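Local atomic coordinates of putative isomerase (Sinorhizobium meliloti, PDB entry 2PPG), a protein that belongs to the enolase superfamily as a putative isomerase, pairing a mandelate racemase/muconate lactonizing enzyme-type N-terminal domain with a TIM-barrel domain. Residues A[179-191]-A[208-220]. Numbering follows the deposited sequence.
Sequences QAKGFSSFKFASP and LGPAVRIACDMHW
R213 meets S185 side-on: NE and NH2 both donate to OG, each at 3.0 Å, with the oxygen at the guanidinium edge. Both bonds are bent, so they restrain the guanidinium rather than lock it. Strands 185-189 and 213-217 run in the same direction, their axes 23° apart. R213 N donates to S184 O, F186 N to R213 O, A215 N to F186 O, D217 N to F188 O and S190 N to D217 O; the bond from F188 N to A215 O is weak. These set the register S185-R213 through A189-D217, and the strand pleat puts S185, K187, A189, R213, A215 and D217 on one face, F186, F188, I214 and C216 on the other. On the latter, L208 CD1 makes a CH-pi contact over the F186 ring, 4.0 Å from its centroid, while V212 crosses F186 at about a right angle, its CG1 3.5 Å from F186 CD2 and oblique to the ring. F188, its CG between backbone N and carbonyl carbon (chi1 68°), turns its ring to C216: SG makes an oblique sulfur-aromatic contact, 4.2 Å from the centroid, while C216 CA lies over one face. M234 of helix 224-234 and L204 of helix 197-208 pack on F188. At one end, extended Q179 carries NE2 to a lone pair of L208 O, 3.0 Å away and nearly straight at 170°. At the other, P191 CG rests over the H219 ring, and D217 OD1 accepts from H219 N, an Asx turn. K187 NZ is held mainly from outside, by salt bridges to E243 and E344 and a hydrogen bond with Y159 OH; its salt bridge to D217 OD2 is long, 3.9 Å. Parallel strands joined through helix 197-208 form a beta-alpha-beta unit, the repeating element of the enolase-superfamily TIM barrel.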
ATOM      1  N   GLN A 179      10.929  39.525 -23.991  1.00 37.04           N
ATOM      2  CA  GLN A 179      10.107  38.837 -24.975  1.00 39.39           C
ATOM      3  C   GLN A 179      10.507  39.303 -26.371  1.00 41.99           C
ATOM      4  O   GLN A 179      10.665  38.494 -27.285  1.00 44.23           O
ATOM      5  CB  GLN A 179       8.613  39.081 -24.717  1.00 38.70           C
ATOM      6  CG  GLN A 179       7.677  38.374 -25.699  1.00 36.78           C
ATOM      7  CD  GLN A 179       6.203  38.613 -25.391  1.00 39.73           C
ATOM      8  OE1 GLN A 179       5.801  39.720 -25.044  1.00 40.56           O
ATOM      9  NE2 GLN A 179       5.394  37.570 -25.521  1.00 41.46           N
ATOM     10  N   ALA A 180      10.683  40.612 -26.523  1.00 41.32           N
ATOM     11  CA  ALA A 180      11.077  41.195 -27.800  1.00 45.30           C
ATOM     12  C   ALA A 180      12.483  40.741 -28.217  1.00 48.49           C
ATOM     13  O   ALA A 180      12.801  40.689 -29.409  1.00 49.38           O
ATOM     14  CB  ALA A 180      10.997  42.717 -27.736  1.00 44.78           C
ATOM     15  N   LYS A 181      13.314  40.405 -27.231  1.00 45.61           N
ATOM     16  CA  LYS A 181      14.643  39.872 -27.502  1.00 44.45           C
ATOM     17  C   LYS A 181      14.652  38.377 -27.871  1.00 43.33           C
ATOM     18  O   LYS A 181      15.715  37.799 -28.088  1.00 45.94           O
ATOM     19  CB  LYS A 181      15.583  40.145 -26.329  1.00 44.06           C
ATOM     20  CG  LYS A 181      16.168  41.545 -26.316  1.00 45.34           C
ATOM     21  CD  LYS A 181      16.589  41.936 -24.909  1.00 47.46           C
ATOM     22  CE  LYS A 181      17.418  43.200 -24.905  1.00 51.44           C
ATOM     23  NZ  LYS A 181      17.772  43.593 -23.515  1.00 54.24           N
ATOM     24  N   GLY A 182      13.476  37.759 -27.948  1.00 41.03           N
ATOM     25  CA  GLY A 182      13.358  36.383 -28.439  1.00 38.64           C
ATOM     26  C   GLY A 182      13.106  35.293 -27.404  1.00 38.09           C
ATOM     27  O   GLY A 182      13.236  34.102 -27.705  1.00 38.36           O
ATOM     28  N   PHE A 183      12.747  35.684 -26.187  1.00 36.51           N
ATOM     29  CA  PHE A 183      12.450  34.713 -25.142  1.00 37.94           C
ATOM     30  C   PHE A 183      10.947  34.530 -24.997  1.00 39.78           C
ATOM     31  O   PHE A 183      10.188  35.495 -25.111  1.00 44.55           O
ATOM     32  CB  PHE A 183      13.070  35.152 -23.821  1.00 38.66           C
ATOM     33  CG  PHE A 183      14.573  35.152 -23.829  1.00 40.73           C
ATOM     34  CD1 PHE A 183      15.282  34.137 -23.203  1.00 41.12           C
ATOM     35  CD2 PHE A 183      15.282  36.166 -24.459  1.00 41.30           C
ATOM     36  CE1 PHE A 183      16.677  34.125 -23.204  1.00 40.28           C
ATOM     37  CE2 PHE A 183      16.676  36.166 -24.461  1.00 44.10           C
ATOM     38  CZ  PHE A 183      17.375  35.135 -23.834  1.00 40.58           C
ATOM     39  N   SER A 184      10.506  33.299 -24.751  1.00 36.79           N
ATOM     40  CA  SER A 184       9.070  33.032 -24.612  1.00 35.71           C
ATOM     41  C   SER A 184       8.717  32.135 -23.421  1.00 34.64           C
ATOM     42  O   SER A 184       7.667  31.490 -23.407  1.00 32.03           O
ATOM     43  CB  SER A 184       8.531  32.435 -25.902  1.00 37.06           C
ATOM     44  OG  SER A 184       9.427  31.437 -26.365  1.00 44.67           O
ATOM     45  N   SER A 185       9.605  32.096 -22.428  1.00 33.90           N
ATOM     46  CA  SER A 185       9.365  31.354 -21.190  1.00 32.15           C
ATOM     47  C   SER A 185       9.841  32.219 -20.041  1.00 32.62           C
ATOM     48  O   SER A 185      10.870  32.893 -20.151  1.00 33.07           O
ATOM     49  CB  SER A 185      10.105  30.021 -21.185  1.00 30.80           C
ATOM     50  OG  SER A 185       9.537  29.114 -22.099  1.00 32.83           O
ATOM     51  N   PHE A 186       9.085  32.220 -18.949  1.00 28.36           N
ATOM     52  CA  PHE A 186       9.325  33.161 -17.859  1.00 26.82           C
ATOM     53  C   PHE A 186       9.089  32.509 -16.512  1.00 26.71           C
ATOM     54  O   PHE A 186       8.284  31.586 -16.396  1.00 27.62           O
ATOM     55  CB  PHE A 186       8.430  34.406 -18.040  1.00 28.17           C
ATOM     56  CG  PHE A 186       8.664  35.113 -19.348  1.00 28.73           C
ATOM     57  CD1 PHE A 186       9.580  36.151 -19.437  1.00 31.84           C
ATOM     58  CD2 PHE A 186       8.030  34.684 -20.508  1.00 27.96           C
ATOM     59  CE1 PHE A 186       9.843  36.757 -20.663  1.00 32.49           C
ATOM     60  CE2 PHE A 186       8.286  35.282 -21.725  1.00 26.89           C
ATOM     61  CZ  PHE A 186       9.196  36.315 -21.807  1.00 26.98           C
ATOM     62  N   LYS A 187       9.813  32.973 -15.501  1.00 26.95           N
ATOM     63  CA  LYS A 187       9.538  32.592 -14.123  1.00 26.17           C
ATOM     64  C   LYS A 187       9.688  33.811 -13.221  1.00 28.34           C
ATOM     65  O   LYS A 187      10.689  34.515 -13.280  1.00 33.95           O
ATOM     66  CB  LYS A 187      10.496  31.492 -13.663  1.00 26.19           C
ATOM     67  CG  LYS A 187      10.097  30.840 -12.351  1.00 27.12           C
ATOM     68  CD  LYS A 187      11.074  29.771 -11.949  1.00 28.06           C
ATOM     69  CE  LYS A 187      12.302  30.361 -11.294  1.00 31.28           C
ATOM     70  NZ  LYS A 187      13.395  29.360 -11.292  1.00 28.77           N
ATOM     71  N   PHE A 188       8.696  34.065 -12.387  1.00 32.65           N
ATOM     72  CA  PHE A 188       8.813  35.103 -11.365  1.00 34.09           C
ATOM     73  C   PHE A 188       8.892  34.478  -9.984  1.00 35.62           C
ATOM     74  O   PHE A 188       8.312  33.423  -9.736  1.00 32.16           O
ATOM     75  CB  PHE A 188       7.621  36.054 -11.426  1.00 32.62           C
ATOM     76  CG  PHE A 188       6.316  35.425 -11.030  1.00 29.65           C
ATOM     77  CD1 PHE A 188       5.826  35.556  -9.732  1.00 33.99           C
ATOM     78  CD2 PHE A 188       5.565  34.731 -11.944  1.00 28.81           C
ATOM     79  CE1 PHE A 188       4.617  34.998  -9.360  1.00 27.87           C
ATOM     80  CE2 PHE A 188       4.356  34.171 -11.575  1.00 31.02           C
ATOM     81  CZ  PHE A 188       3.886  34.307 -10.283  1.00 28.77           C
ATOM     82  N   ALA A 189       9.606  35.142  -9.081  1.00 43.87           N
ATOM     83  CA  ALA A 189       9.690  34.702  -7.677  1.00 45.62           C
ATOM     84  C   ALA A 189       8.519  35.255  -6.883  1.00 43.41           C
ATOM     85  O   ALA A 189       8.201  36.433  -6.992  1.00 40.47           O
ATOM     86  CB  ALA A 189      11.012  35.144  -7.046  1.00 45.45           C
ATOM     87  N   SER A 190       7.881  34.403  -6.083  1.00 47.37           N
ATOM     88  CA  SER A 190       6.773  34.842  -5.220  1.00 50.25           C
ATOM     89  C   SER A 190       7.144  35.776  -4.043  1.00 53.81           C
ATOM     90  O   SER A 190       6.298  36.555  -3.616  1.00 56.05           O
ATOM     91  CB  SER A 190       5.929  33.658  -4.739  1.00 47.97           C
ATOM     92  OG  SER A 190       6.620  32.891  -3.779  1.00 49.10           O
ATOM     93  N   PRO A 191       8.384  35.689  -3.498  1.00 57.20           N
ATOM     94  CA  PRO A 191       8.865  36.734  -2.572  1.00 59.41           C
ATOM     95  C   PRO A 191       8.861  38.161  -3.136  1.00 60.82           C
ATOM     96  O   PRO A 191       9.209  39.107  -2.428  1.00 63.38           O
ATOM     97  CB  PRO A 191      10.315  36.314  -2.290  1.00 58.47           C
ATOM     98  CG  PRO A 191      10.330  34.861  -2.494  1.00 57.75           C
ATOM     99  CD  PRO A 191       9.373  34.601  -3.628  1.00 57.94           C
ATOM    100  N   LEU A 208       1.864  39.617 -21.802  1.00 35.07           N
ATOM    101  CA  LEU A 208       2.675  38.804 -22.714  1.00 37.30           C
ATOM    102  C   LEU A 208       1.908  38.005 -23.779  1.00 38.60           C
ATOM    103  O   LEU A 208       2.487  37.586 -24.781  1.00 41.16           O
ATOM    104  CB  LEU A 208       3.601  37.876 -21.923  1.00 36.66           C
ATOM    105  CG  LEU A 208       4.498  38.557 -20.891  1.00 34.21           C
ATOM    106  CD1 LEU A 208       5.455  37.569 -20.254  1.00 33.17           C
ATOM    107  CD2 LEU A 208       5.256  39.693 -21.540  1.00 34.85           C
ATOM    108  N   GLY A 209       0.620  37.777 -23.568  1.00 37.47           N
ATOM    109  CA  GLY A 209      -0.175  37.055 -24.555  1.00 35.56           C
ATOM    110  C   GLY A 209      -0.373  35.601 -24.180  1.00 39.75           C
ATOM    111  O   GLY A 209       0.260  35.099 -23.244  1.00 38.38           O
ATOM    112  N   PRO A 210      -1.240  34.901 -24.924  1.00 40.62           N
ATOM    113  CA  PRO A 210      -1.658  33.528 -24.607  1.00 42.02           C
ATOM    114  C   PRO A 210      -0.620  32.408 -24.853  1.00 41.96           C
ATOM    115  O   PRO A 210      -0.758  31.332 -24.269  1.00 43.51           O
ATOM    116  CB  PRO A 210      -2.881  33.311 -25.517  1.00 40.36           C
ATOM    117  CG  PRO A 210      -3.163  34.650 -26.149  1.00 41.19           C
ATOM    118  CD  PRO A 210      -1.891  35.406 -26.142  1.00 39.33           C
ATOM    119  N   ALA A 211       0.384  32.645 -25.696  1.00 39.05           N
ATOM    120  CA  ALA A 211       1.305  31.573 -26.139  1.00 39.48           C
ATOM    121  C   ALA A 211       2.497  31.326 -25.202  1.00 38.61           C
ATOM    122  O   ALA A 211       3.043  30.229 -25.154  1.00 39.13           O
ATOM    123  CB  ALA A 211       1.810  31.850 -27.575  1.00 35.45           C
ATOM    124  N   VAL A 212       2.897  32.360 -24.476  1.00 37.96           N
ATOM    125  CA  VAL A 212       4.085  32.330 -23.628  1.00 38.82           C
ATOM    126  C   VAL A 212       3.943  31.452 -22.368  1.00 37.93           C
ATOM    127  O   VAL A 212       2.845  31.329 -21.805  1.00 39.05           O
ATOM    128  CB  VAL A 212       4.453  33.772 -23.250  1.00 40.56           C
ATOM    129  CG1 VAL A 212       4.931  33.868 -21.838  1.00 42.70           C
ATOM    130  CG2 VAL A 212       5.468  34.331 -24.237  1.00 40.80           C
ATOM    131  N   ARG A 213       5.048  30.829 -21.945  1.00 33.45           N
ATOM    132  CA  ARG A 213       5.050  29.990 -20.738  1.00 30.59           C
ATOM    133  C   ARG A 213       5.507  30.783 -19.529  1.00 30.92           C
ATOM    134  O   ARG A 213       6.469  31.560 -19.602  1.00 29.18           O
ATOM    135  CB  ARG A 213       5.917  28.752 -20.909  1.00 30.71           C
ATOM    136  CG  ARG A 213       5.431  27.797 -21.978  1.00 34.85           C
ATOM    137  CD  ARG A 213       6.252  26.514 -21.999  1.00 37.09           C
ATOM    138  NE  ARG A 213       7.669  26.775 -22.251  1.00 38.72           N
ATOM    139  CZ  ARG A 213       8.605  25.832 -22.337  1.00 37.72           C
ATOM    140  NH1 ARG A 213       8.280  24.561 -22.192  1.00 38.52           N
ATOM    141  NH2 ARG A 213       9.869  26.162 -22.558  1.00 36.72           N
ATOM    142  N   ILE A 214       4.793  30.597 -18.420  1.00 31.28           N
ATOM    143  CA  ILE A 214       4.991  31.398 -17.216  1.00 28.74           C
ATOM    144  C   ILE A 214       4.908  30.507 -15.980  1.00 32.61           C
ATOM    145  O   ILE A 214       3.853  29.952 -15.644  1.00 35.46           O
ATOM    146  CB  ILE A 214       3.935  32.518 -17.083  1.00 27.06           C
ATOM    147  CG1 ILE A 214       3.958  33.455 -18.293  1.00 28.26           C
ATOM    148  CG2 ILE A 214       4.204  33.344 -15.847  1.00 29.30           C
ATOM    149  CD1 ILE A 214       2.776  34.397 -18.352  1.00 27.99           C
ATOM    150  N   ALA A 215       6.031  30.370 -15.303  1.00 30.74           N
ATOM    151  CA  ALA A 215       6.093  29.555 -14.121  1.00 29.60           C
ATOM    152  C   ALA A 215       6.182  30.444 -12.885  1.00 30.95           C
ATOM    153  O   ALA A 215       6.424  31.650 -12.987  1.00 30.80           O
ATOM    154  CB  ALA A 215       7.286  28.626 -14.208  1.00 26.04           C
ATOM    155  N   CYS A 216       5.966  29.839 -11.720  1.00 33.56           N
ATOM    156  CA  CYS A 216       6.086  30.532 -10.448  1.00 32.92           C
ATOM    157  C   CYS A 216       7.026  29.804  -9.477  1.00 32.56           C
ATOM    158  O   CYS A 216       6.832  28.626  -9.171  1.00 30.36           O
ATOM    159  CB  CYS A 216       4.716  30.682  -9.811  1.00 34.68           C
ATOM    160  SG  CYS A 216       4.789  31.441  -8.179  1.00 40.75           S
ATOM    161  N   ASP A 217       8.045  30.505  -8.998  1.00 31.42           N
ATOM    162  CA  ASP A 217       8.936  29.941  -7.998  1.00 33.85           C
ATOM    163  C   ASP A 217       8.441  30.378  -6.617  1.00 35.32           C
ATOM    164  O   ASP A 217       8.568  31.533  -6.247  1.00 36.86           O
ATOM    165  CB  ASP A 217      10.375  30.395  -8.261  1.00 35.67           C
ATOM    166  CG  ASP A 217      11.381  29.843  -7.246  1.00 40.84           C
ATOM    167  OD1 ASP A 217      10.982  29.260  -6.214  1.00 41.87           O
ATOM    168  OD2 ASP A 217      12.599  29.996  -7.486  1.00 45.06           O
HETATM  169  N   MSE A 218       7.899  29.438  -5.851  1.00 40.49           N
HETATM  170  CA  MSE A 218       7.217  29.753  -4.598  1.00 45.35           C
HETATM  171  C   MSE A 218       8.062  29.767  -3.326  1.00 40.38           C
HETATM  172  O   MSE A 218       7.547  30.031  -2.244  1.00 34.68           O
HETATM  173  CB  MSE A 218       6.051  28.813  -4.415  1.00 50.04           C
HETATM  174  CG  MSE A 218       4.993  29.021  -5.444  1.00 52.70           C
HETATM  175 SE   MSE A 218       3.788  27.520  -5.458  1.00 61.58          SE
HETATM  176  CE  MSE A 218       3.125  27.810  -7.261  1.00 58.15           C
ATOM    177  N   HIS A 219       9.347  29.469  -3.454  1.00 38.29           N
ATOM    178  CA  HIS A 219      10.280  29.605  -2.333  1.00 37.74           C
ATOM    179  C   HIS A 219       9.857  28.913  -1.025  1.00 35.05           C
ATOM    180  O   HIS A 219       9.888  29.533   0.045  1.00 31.69           O
ATOM    181  CB  HIS A 219      10.621  31.087  -2.082  1.00 38.21           C
ATOM    182  CG  HIS A 219      11.672  31.625  -3.002  1.00 40.94           C
ATOM    183  ND1 HIS A 219      11.429  31.899  -4.334  1.00 41.02           N
ATOM    184  CD2 HIS A 219      12.975  31.926  -2.787  1.00 40.66           C
ATOM    185  CE1 HIS A 219      12.538  32.344  -4.898  1.00 41.62           C
ATOM    186  NE2 HIS A 219      13.491  32.368  -3.982  1.00 41.37           N
ATOM    187  N   TRP A 220       9.448  27.648  -1.126  1.00 30.16           N
ATOM    188  CA  TRP A 220       9.455  26.720   0.020  1.00 36.40           C
ATOM    189  C   TRP A 220       8.475  26.971   1.184  1.00 38.77           C
ATOM    190  O   TRP A 220       7.745  26.069   1.570  1.00 41.01           O
ATOM    191  CB  TRP A 220      10.872  26.588   0.592  1.00 30.03           C
ATOM    192  CG  TRP A 220      11.894  26.128  -0.394  1.00 30.60           C
ATOM    193  CD1 TRP A 220      12.133  24.843  -0.783  1.00 29.79           C
ATOM    194  CD2 TRP A 220      12.850  26.944  -1.088  1.00 30.45           C
ATOM    195  NE1 TRP A 220      13.171  24.808  -1.688  1.00 30.35           N
ATOM    196  CE2 TRP A 220      13.627  26.082  -1.893  1.00 29.15           C
ATOM    197  CE3 TRP A 220      13.116  28.316  -1.118  1.00 29.53           C
ATOM    198  CZ2 TRP A 220      14.653  26.550  -2.717  1.00 27.67           C
ATOM    199  CZ3 TRP A 220      14.139  28.778  -1.941  1.00 29.10           C
ATOM    200  CH2 TRP A 220      14.895  27.894  -2.723  1.00 27.50           C
TER